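Local coordinates for extracellular solute-binding protein, family 7 (Colwellia psychrerythraea, PDB 4PET) that binds pyruvate and a calcium ion, probably as the periplasmic solute-binding component of a TRAP transporter, at residues M154-L168 with V294-A306. Sequence-based numbering, arbitrary orientation.
Sequences MGGWFKKEINSVEDL and VQMRSFPKPVMEA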
loop_
_atom_site.group_PDB
_atom_site.type_symbol
_atom_site.label_atom_id
_atom_site.label_comp_id
_atom_site.label_asym_id
_atom_site.label_seq_id
_atom_site.Cartn_x
_atom_site.Cartn_y
_atom_site.Cartn_z
HETATM N N MSE A 154 4.828 15.646 5.951
HETATM C CA MSE A 154 5.281 16.999 5.669
HETATM C C MSE A 154 6.395 17.363 6.651
HETATM O O MSE A 154 6.507 16.750 7.723
HETATM C CB MSE A 154 4.096 17.996 5.748
HETATM C CG MSE A 154 3.008 17.725 4.698
HETATM SE SE MSE A 154 3.624 18.240 2.951
HETATM C CE MSE A 154 3.695 20.149 3.290
ATOM N N GLY A 155 7.235 18.329 6.269
ATOM C CA GLY A 155 8.374 18.766 7.062
ATOM C C GLY A 155 7.983 19.467 8.357
ATOM O O GLY A 155 8.779 19.523 9.318
ATOM N N GLY A 156 6.769 20.023 8.374
ATOM C CA GLY A 156 6.246 20.630 9.583
ATOM C C GLY A 156 5.851 22.077 9.467
ATOM O O GLY A 156 5.859 22.686 8.389
ATOM N N TRP A 157 5.501 22.616 10.627
ATOM C CA TRP A 157 4.962 23.931 10.781
ATOM C C TRP A 157 5.951 24.849 11.525
ATOM O O TRP A 157 6.420 24.538 12.614
ATOM C CB TRP A 157 3.676 23.807 11.559
ATOM C CG TRP A 157 2.634 23.006 10.888
ATOM C CD1 TRP A 157 2.403 21.665 11.044
ATOM C CD2 TRP A 157 1.647 23.479 9.955
ATOM N NE1 TRP A 157 1.329 21.277 10.253
ATOM C CE2 TRP A 157 0.847 22.377 9.588
ATOM C CE3 TRP A 157 1.346 24.730 9.419
ATOM C CZ2 TRP A 157 -0.225 22.490 8.687
ATOM C CZ3 TRP A 157 0.287 24.838 8.528
ATOM C CH2 TRP A 157 -0.478 23.732 8.177
ATOM N N PHE A 158 6.246 25.985 10.927
ATOM C CA PHE A 158 7.324 26.843 11.363
ATOM C C PHE A 158 6.794 28.251 11.475
ATOM O O PHE A 158 6.046 28.712 10.606
ATOM C CB PHE A 158 8.471 26.791 10.351
ATOM C CG PHE A 158 9.227 25.497 10.370
ATOM C CD1 PHE A 158 8.651 24.347 9.876
ATOM C CD2 PHE A 158 10.502 25.432 10.936
ATOM C CE1 PHE A 158 9.335 23.127 9.908
ATOM C CE2 PHE A 158 11.211 24.228 10.971
ATOM C CZ PHE A 158 10.629 23.073 10.468
ATOM N N LYS A 159 7.180 28.928 12.545
ATOM C CA LYS A 159 6.829 30.330 12.719
ATOM C C LYS A 159 7.656 31.246 11.836
ATOM O O LYS A 159 7.192 32.336 11.453
ATOM C CB LYS A 159 7.005 30.750 14.166
ATOM C CG LYS A 159 6.038 30.109 15.133
ATOM C CD LYS A 159 6.424 30.453 16.574
ATOM C CE LYS A 159 5.445 29.921 17.601
ATOM N NZ LYS A 159 4.148 30.614 17.502
ATOM N N LYS A 160 8.877 30.827 11.530
ATOM C CA LYS A 160 9.790 31.630 10.705
ATOM C C LYS A 160 10.422 30.712 9.692
ATOM O O LYS A 160 10.608 29.516 9.969
ATOM C CB LYS A 160 10.915 32.272 11.539
ATOM C CG LYS A 160 10.509 32.754 12.906
ATOM C CD LYS A 160 9.576 33.958 12.834
ATOM C CE LYS A 160 9.441 34.654 14.197
ATOM N NZ LYS A 160 9.197 33.700 15.334
ATOM N N GLU A 161 10.768 31.257 8.530
ATOM C CA GLU A 161 11.343 30.427 7.479
ATOM C C GLU A 161 12.761 30.000 7.810
ATOM O O GLU A 161 13.528 30.733 8.455
ATOM C CB GLU A 161 11.328 31.142 6.122
ATOM C CG GLU A 161 9.947 31.400 5.545
ATOM C CD GLU A 161 9.952 32.543 4.532
ATOM O OE1 GLU A 161 10.040 33.726 4.960
ATOM O OE2 GLU A 161 9.881 32.254 3.317
ATOM N N ILE A 162 13.100 28.799 7.358
ATOM C CA ILE A 162 14.442 28.269 7.472
ATOM C C ILE A 162 15.226 28.613 6.208
ATOM O O ILE A 162 15.028 27.986 5.164
ATOM C CB ILE A 162 14.382 26.744 7.625
ATOM C CG1 ILE A 162 13.659 26.366 8.918
ATOM C CG2 ILE A 162 15.769 26.120 7.558
ATOM C CD1 ILE A 162 14.311 26.933 10.184
ATOM N N ASN A 163 16.122 29.598 6.318
ATOM C CA ASN A 163 16.907 30.101 5.177
ATOM C C ASN A 163 18.359 29.621 5.120
ATOM O O ASN A 163 18.991 29.663 4.068
ATOM C CB ASN A 163 16.893 31.627 5.179
ATOM C CG ASN A 163 15.495 32.186 4.994
ATOM O OD1 ASN A 163 14.748 31.712 4.143
ATOM N ND2 ASN A 163 15.128 33.175 5.808
ATOM N N SER A 164 18.893 29.185 6.256
ATOM C CA SER A 164 20.246 28.644 6.301
ATOM C C SER A 164 20.359 27.676 7.480
ATOM O O SER A 164 19.428 27.540 8.266
ATOM C CB SER A 164 21.295 29.769 6.420
ATOM O OG SER A 164 21.213 30.431 7.668
ATOM N N VAL A 165 21.480 26.970 7.561
ATOM C CA VAL A 165 21.703 26.034 8.649
ATOM C C VAL A 165 21.768 26.790 9.969
ATOM O O VAL A 165 21.491 26.232 11.031
ATOM C CB VAL A 165 22.987 25.221 8.431
ATOM C CG1 VAL A 165 22.871 24.398 7.163
ATOM C CG2 VAL A 165 24.211 26.135 8.377
ATOM N N GLU A 166 22.122 28.068 9.902
ATOM C CA GLU A 166 22.193 28.888 11.107
ATOM C C GLU A 166 20.798 29.003 11.774
ATOM O O GLU A 166 20.688 29.013 12.995
ATOM C CB GLU A 166 22.777 30.263 10.766
ATOM C CG GLU A 166 23.394 30.988 11.930
ATOM C CD GLU A 166 24.740 30.417 12.350
ATOM O OE1 GLU A 166 25.229 29.468 11.685
ATOM O OE2 GLU A 166 25.305 30.928 13.346
ATOM N N ASP A 167 19.741 29.041 10.966
ATOM C CA ASP A 167 18.360 29.027 11.470
ATOM C C ASP A 167 17.973 27.781 12.250
ATOM O O ASP A 167 16.982 27.797 12.968
ATOM C CB ASP A 167 17.377 29.244 10.317
ATOM C CG ASP A 167 17.592 30.594 9.638
ATOM O OD1 ASP A 167 17.978 31.540 10.349
ATOM O OD2 ASP A 167 17.421 30.700 8.412
ATOM N N LEU A 168 18.738 26.700 12.111
ATOM C CA LEU A 168 18.467 25.487 12.865
ATOM C C LEU A 168 19.098 25.536 14.251
ATOM O O LEU A 168 18.689 24.779 15.143
ATOM C CB LEU A 168 19.007 24.252 12.135
ATOM C CG LEU A 168 18.348 23.870 10.814
ATOM C CD1 LEU A 168 19.067 22.715 10.210
ATOM C CD2 LEU A 168 16.891 23.536 11.032
ATOM N N VAL A 294 -1.656 30.071 5.003
ATOM C CA VAL A 294 -0.648 29.022 5.051
ATOM C C VAL A 294 0.214 29.169 3.820
ATOM O O VAL A 294 -0.294 29.270 2.706
ATOM C CB VAL A 294 -1.253 27.617 5.050
ATOM C CG1 VAL A 294 -0.144 26.571 4.966
ATOM C CG2 VAL A 294 -2.099 27.388 6.288
ATOM N N GLN A 295 1.519 29.168 4.032
ATOM C CA GLN A 295 2.510 29.368 2.980
ATOM C C GLN A 295 3.391 28.128 2.900
ATOM O O GLN A 295 4.176 27.892 3.796
ATOM C CB GLN A 295 3.415 30.543 3.388
ATOM C CG GLN A 295 2.687 31.852 3.715
ATOM C CD GLN A 295 2.736 32.845 2.562
ATOM O OE1 GLN A 295 3.795 33.075 1.962
ATOM N NE2 GLN A 295 1.591 33.439 2.242
HETATM N N MSE A 296 3.321 27.371 1.822
HETATM C CA MSE A 296 4.092 26.154 1.756
HETATM C C MSE A 296 5.529 26.457 1.367
HETATM O O MSE A 296 5.782 27.312 0.544
HETATM C CB MSE A 296 3.427 25.142 0.815
HETATM C CG MSE A 296 2.244 24.384 1.511
HETATM SE SE MSE A 296 1.945 22.572 0.891
HETATM C CE MSE A 296 3.285 22.610 -0.460
ATOM N N ARG A 297 6.478 25.764 2.005
ATOM C CA ARG A 297 7.896 26.068 1.823
ATOM C C ARG A 297 8.745 24.813 1.682
ATOM O O ARG A 297 8.328 23.707 2.034
ATOM C CB ARG A 297 8.454 26.902 3.000
ATOM C CG ARG A 297 7.899 28.328 3.114
ATOM C CD ARG A 297 8.422 29.224 2.028
ATOM N NE ARG A 297 7.974 30.614 2.124
ATOM C CZ ARG A 297 6.841 31.097 1.613
ATOM N NH1 ARG A 297 5.977 30.297 1.007
ATOM N NH2 ARG A 297 6.548 32.388 1.737
ATOM N N SER A 298 9.963 25.020 1.200
ATOM C CA SER A 298 10.927 23.963 1.040
ATOM C C SER A 298 12.217 24.401 1.717
ATOM O O SER A 298 12.511 25.592 1.800
ATOM C CB SER A 298 11.165 23.726 -0.450
ATOM O OG SER A 298 10.164 22.877 -0.975
ATOM N N PHE A 299 13.010 23.444 2.174
ATOM C CA PHE A 299 14.313 23.780 2.732
ATOM C C PHE A 299 15.294 24.114 1.588
ATOM O O PHE A 299 15.344 23.404 0.566
ATOM C CB PHE A 299 14.817 22.608 3.560
ATOM C CG PHE A 299 13.965 22.308 4.762
ATOM C CD1 PHE A 299 14.042 23.112 5.879
ATOM C CD2 PHE A 299 13.046 21.238 4.749
ATOM C CE1 PHE A 299 13.270 22.847 7.011
ATOM C CE2 PHE A 299 12.244 20.961 5.880
ATOM C CZ PHE A 299 12.359 21.768 7.013
ATOM N N PRO A 300 16.057 25.209 1.738
ATOM C CA PRO A 300 17.049 25.527 0.716
ATOM C C PRO A 300 18.050 24.376 0.499
ATOM O O PRO A 300 18.260 23.542 1.383
ATOM C CB PRO A 300 17.722 26.789 1.262
ATOM C CG PRO A 300 16.757 27.369 2.212
ATOM C CD PRO A 300 15.952 26.260 2.767
ATOM N N LYS A 301 18.648 24.326 -0.692
ATOM C CA LYS A 301 19.520 23.223 -1.070
ATOM C C LYS A 301 20.673 23.051 -0.066
ATOM O O LYS A 301 21.002 21.923 0.278
ATOM C CB LYS A 301 20.071 23.428 -2.489
ATOM N N PRO A 302 21.276 24.163 0.415
ATOM C CA PRO A 302 22.399 24.042 1.364
ATOM C C PRO A 302 21.969 23.446 2.696
ATOM O O PRO A 302 22.739 22.707 3.329
ATOM C CB PRO A 302 22.850 25.489 1.582
ATOM C CG PRO A 302 22.308 26.255 0.402
ATOM C CD PRO A 302 21.021 25.569 0.051
ATOM N N VAL A 303 20.754 23.778 3.125
ATOM C CA VAL A 303 20.200 23.199 4.340
ATOM C C VAL A 303 19.960 21.713 4.141
ATOM O O VAL A 303 20.397 20.905 4.948
ATOM C CB VAL A 303 18.900 23.884 4.775
ATOM C CG1 VAL A 303 18.390 23.275 6.072
ATOM C CG2 VAL A 303 19.145 25.374 4.970
HETATM N N MSE A 304 19.280 21.336 3.060
HETATM C CA MSE A 304 19.051 19.930 2.795
HETATM C C MSE A 304 20.385 19.177 2.629
HETATM O O MSE A 304 20.523 18.055 3.105
HETATM C CB MSE A 304 18.111 19.754 1.571
HETATM C CG MSE A 304 17.456 18.377 1.521
HETATM SE SE MSE A 304 16.497 17.855 3.154
HETATM C CE MSE A 304 15.603 19.430 3.349
ATOM N N GLU A 305 21.391 19.792 2.024
ATOM C CA GLU A 305 22.668 19.096 1.876
ATOM C C GLU A 305 23.290 18.785 3.243
ATOM O O GLU A 305 23.778 17.684 3.456
ATOM C CB GLU A 305 23.650 19.905 1.044
ATOM C CG GLU A 305 23.336 19.928 -0.430
ATOM C CD GLU A 305 23.715 18.637 -1.133
ATOM O OE1 GLU A 305 23.864 17.585 -0.456
ATOM O OE2 GLU A 305 23.864 18.684 -2.374
ATOM N N ALA A 306 23.280 19.760 4.150
ATOM C CA ALA A 306 23.755 19.537 5.517
ATOM C C ALA A 306 22.971 18.446 6.253
ATOM O O ALA A 306 23.539 17.652 7.013
ATOM C CB ALA A 306 23.722 20.825 6.307
HETATM O O HOH W 1 7.277 34.664 3.532
HETATM O O HOH W 2 12.418 28.189 3.394
#
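Ile162 packs against the edge of the Phe299 ring, its CG2 lying 3.9 Å from Phe299 CD1 and close to the ring plane. That branch stands anti to the backbone N, a setting that also brings it to Val303 CG1. Val303 splits its methyls: CG1 meets Ile162 and Leu168 CD1, while CG2 lies on the backbone of Ser164, 3.6 Å from its C atom. Val165 CG1 extends this apolar seam to Ala306 CB, and Phe158 CZ reaches Phe299 CZ.

The looser, wetter flank is polar. Arg297 NE forms a nearly straight salt bridge to Glu161 OE2 (2.8 Å, 169°), which lies in the guanidinium plane although the carboxylate plane is turned 61° from it. Arg297 NH1 and NH2 bond Met296 O and Gln295 OE1, fixing the guanidinium's rotation, and a water accepts from NH2 and donates weakly to Glu161 OE1. A leucine in place of Arg297 would probably leave the Glu161 carboxylate without its countercharge and Gln295 OE1 without this donor.

Strand 229-231 lies between strands 156-158 and 295-297 in the mixed sheet, with Tyr231 stacked on Phe299 and edge-to-face with Phe158; past strand 295-297, helix 301-321 begins against residues 162-165 and Leu168.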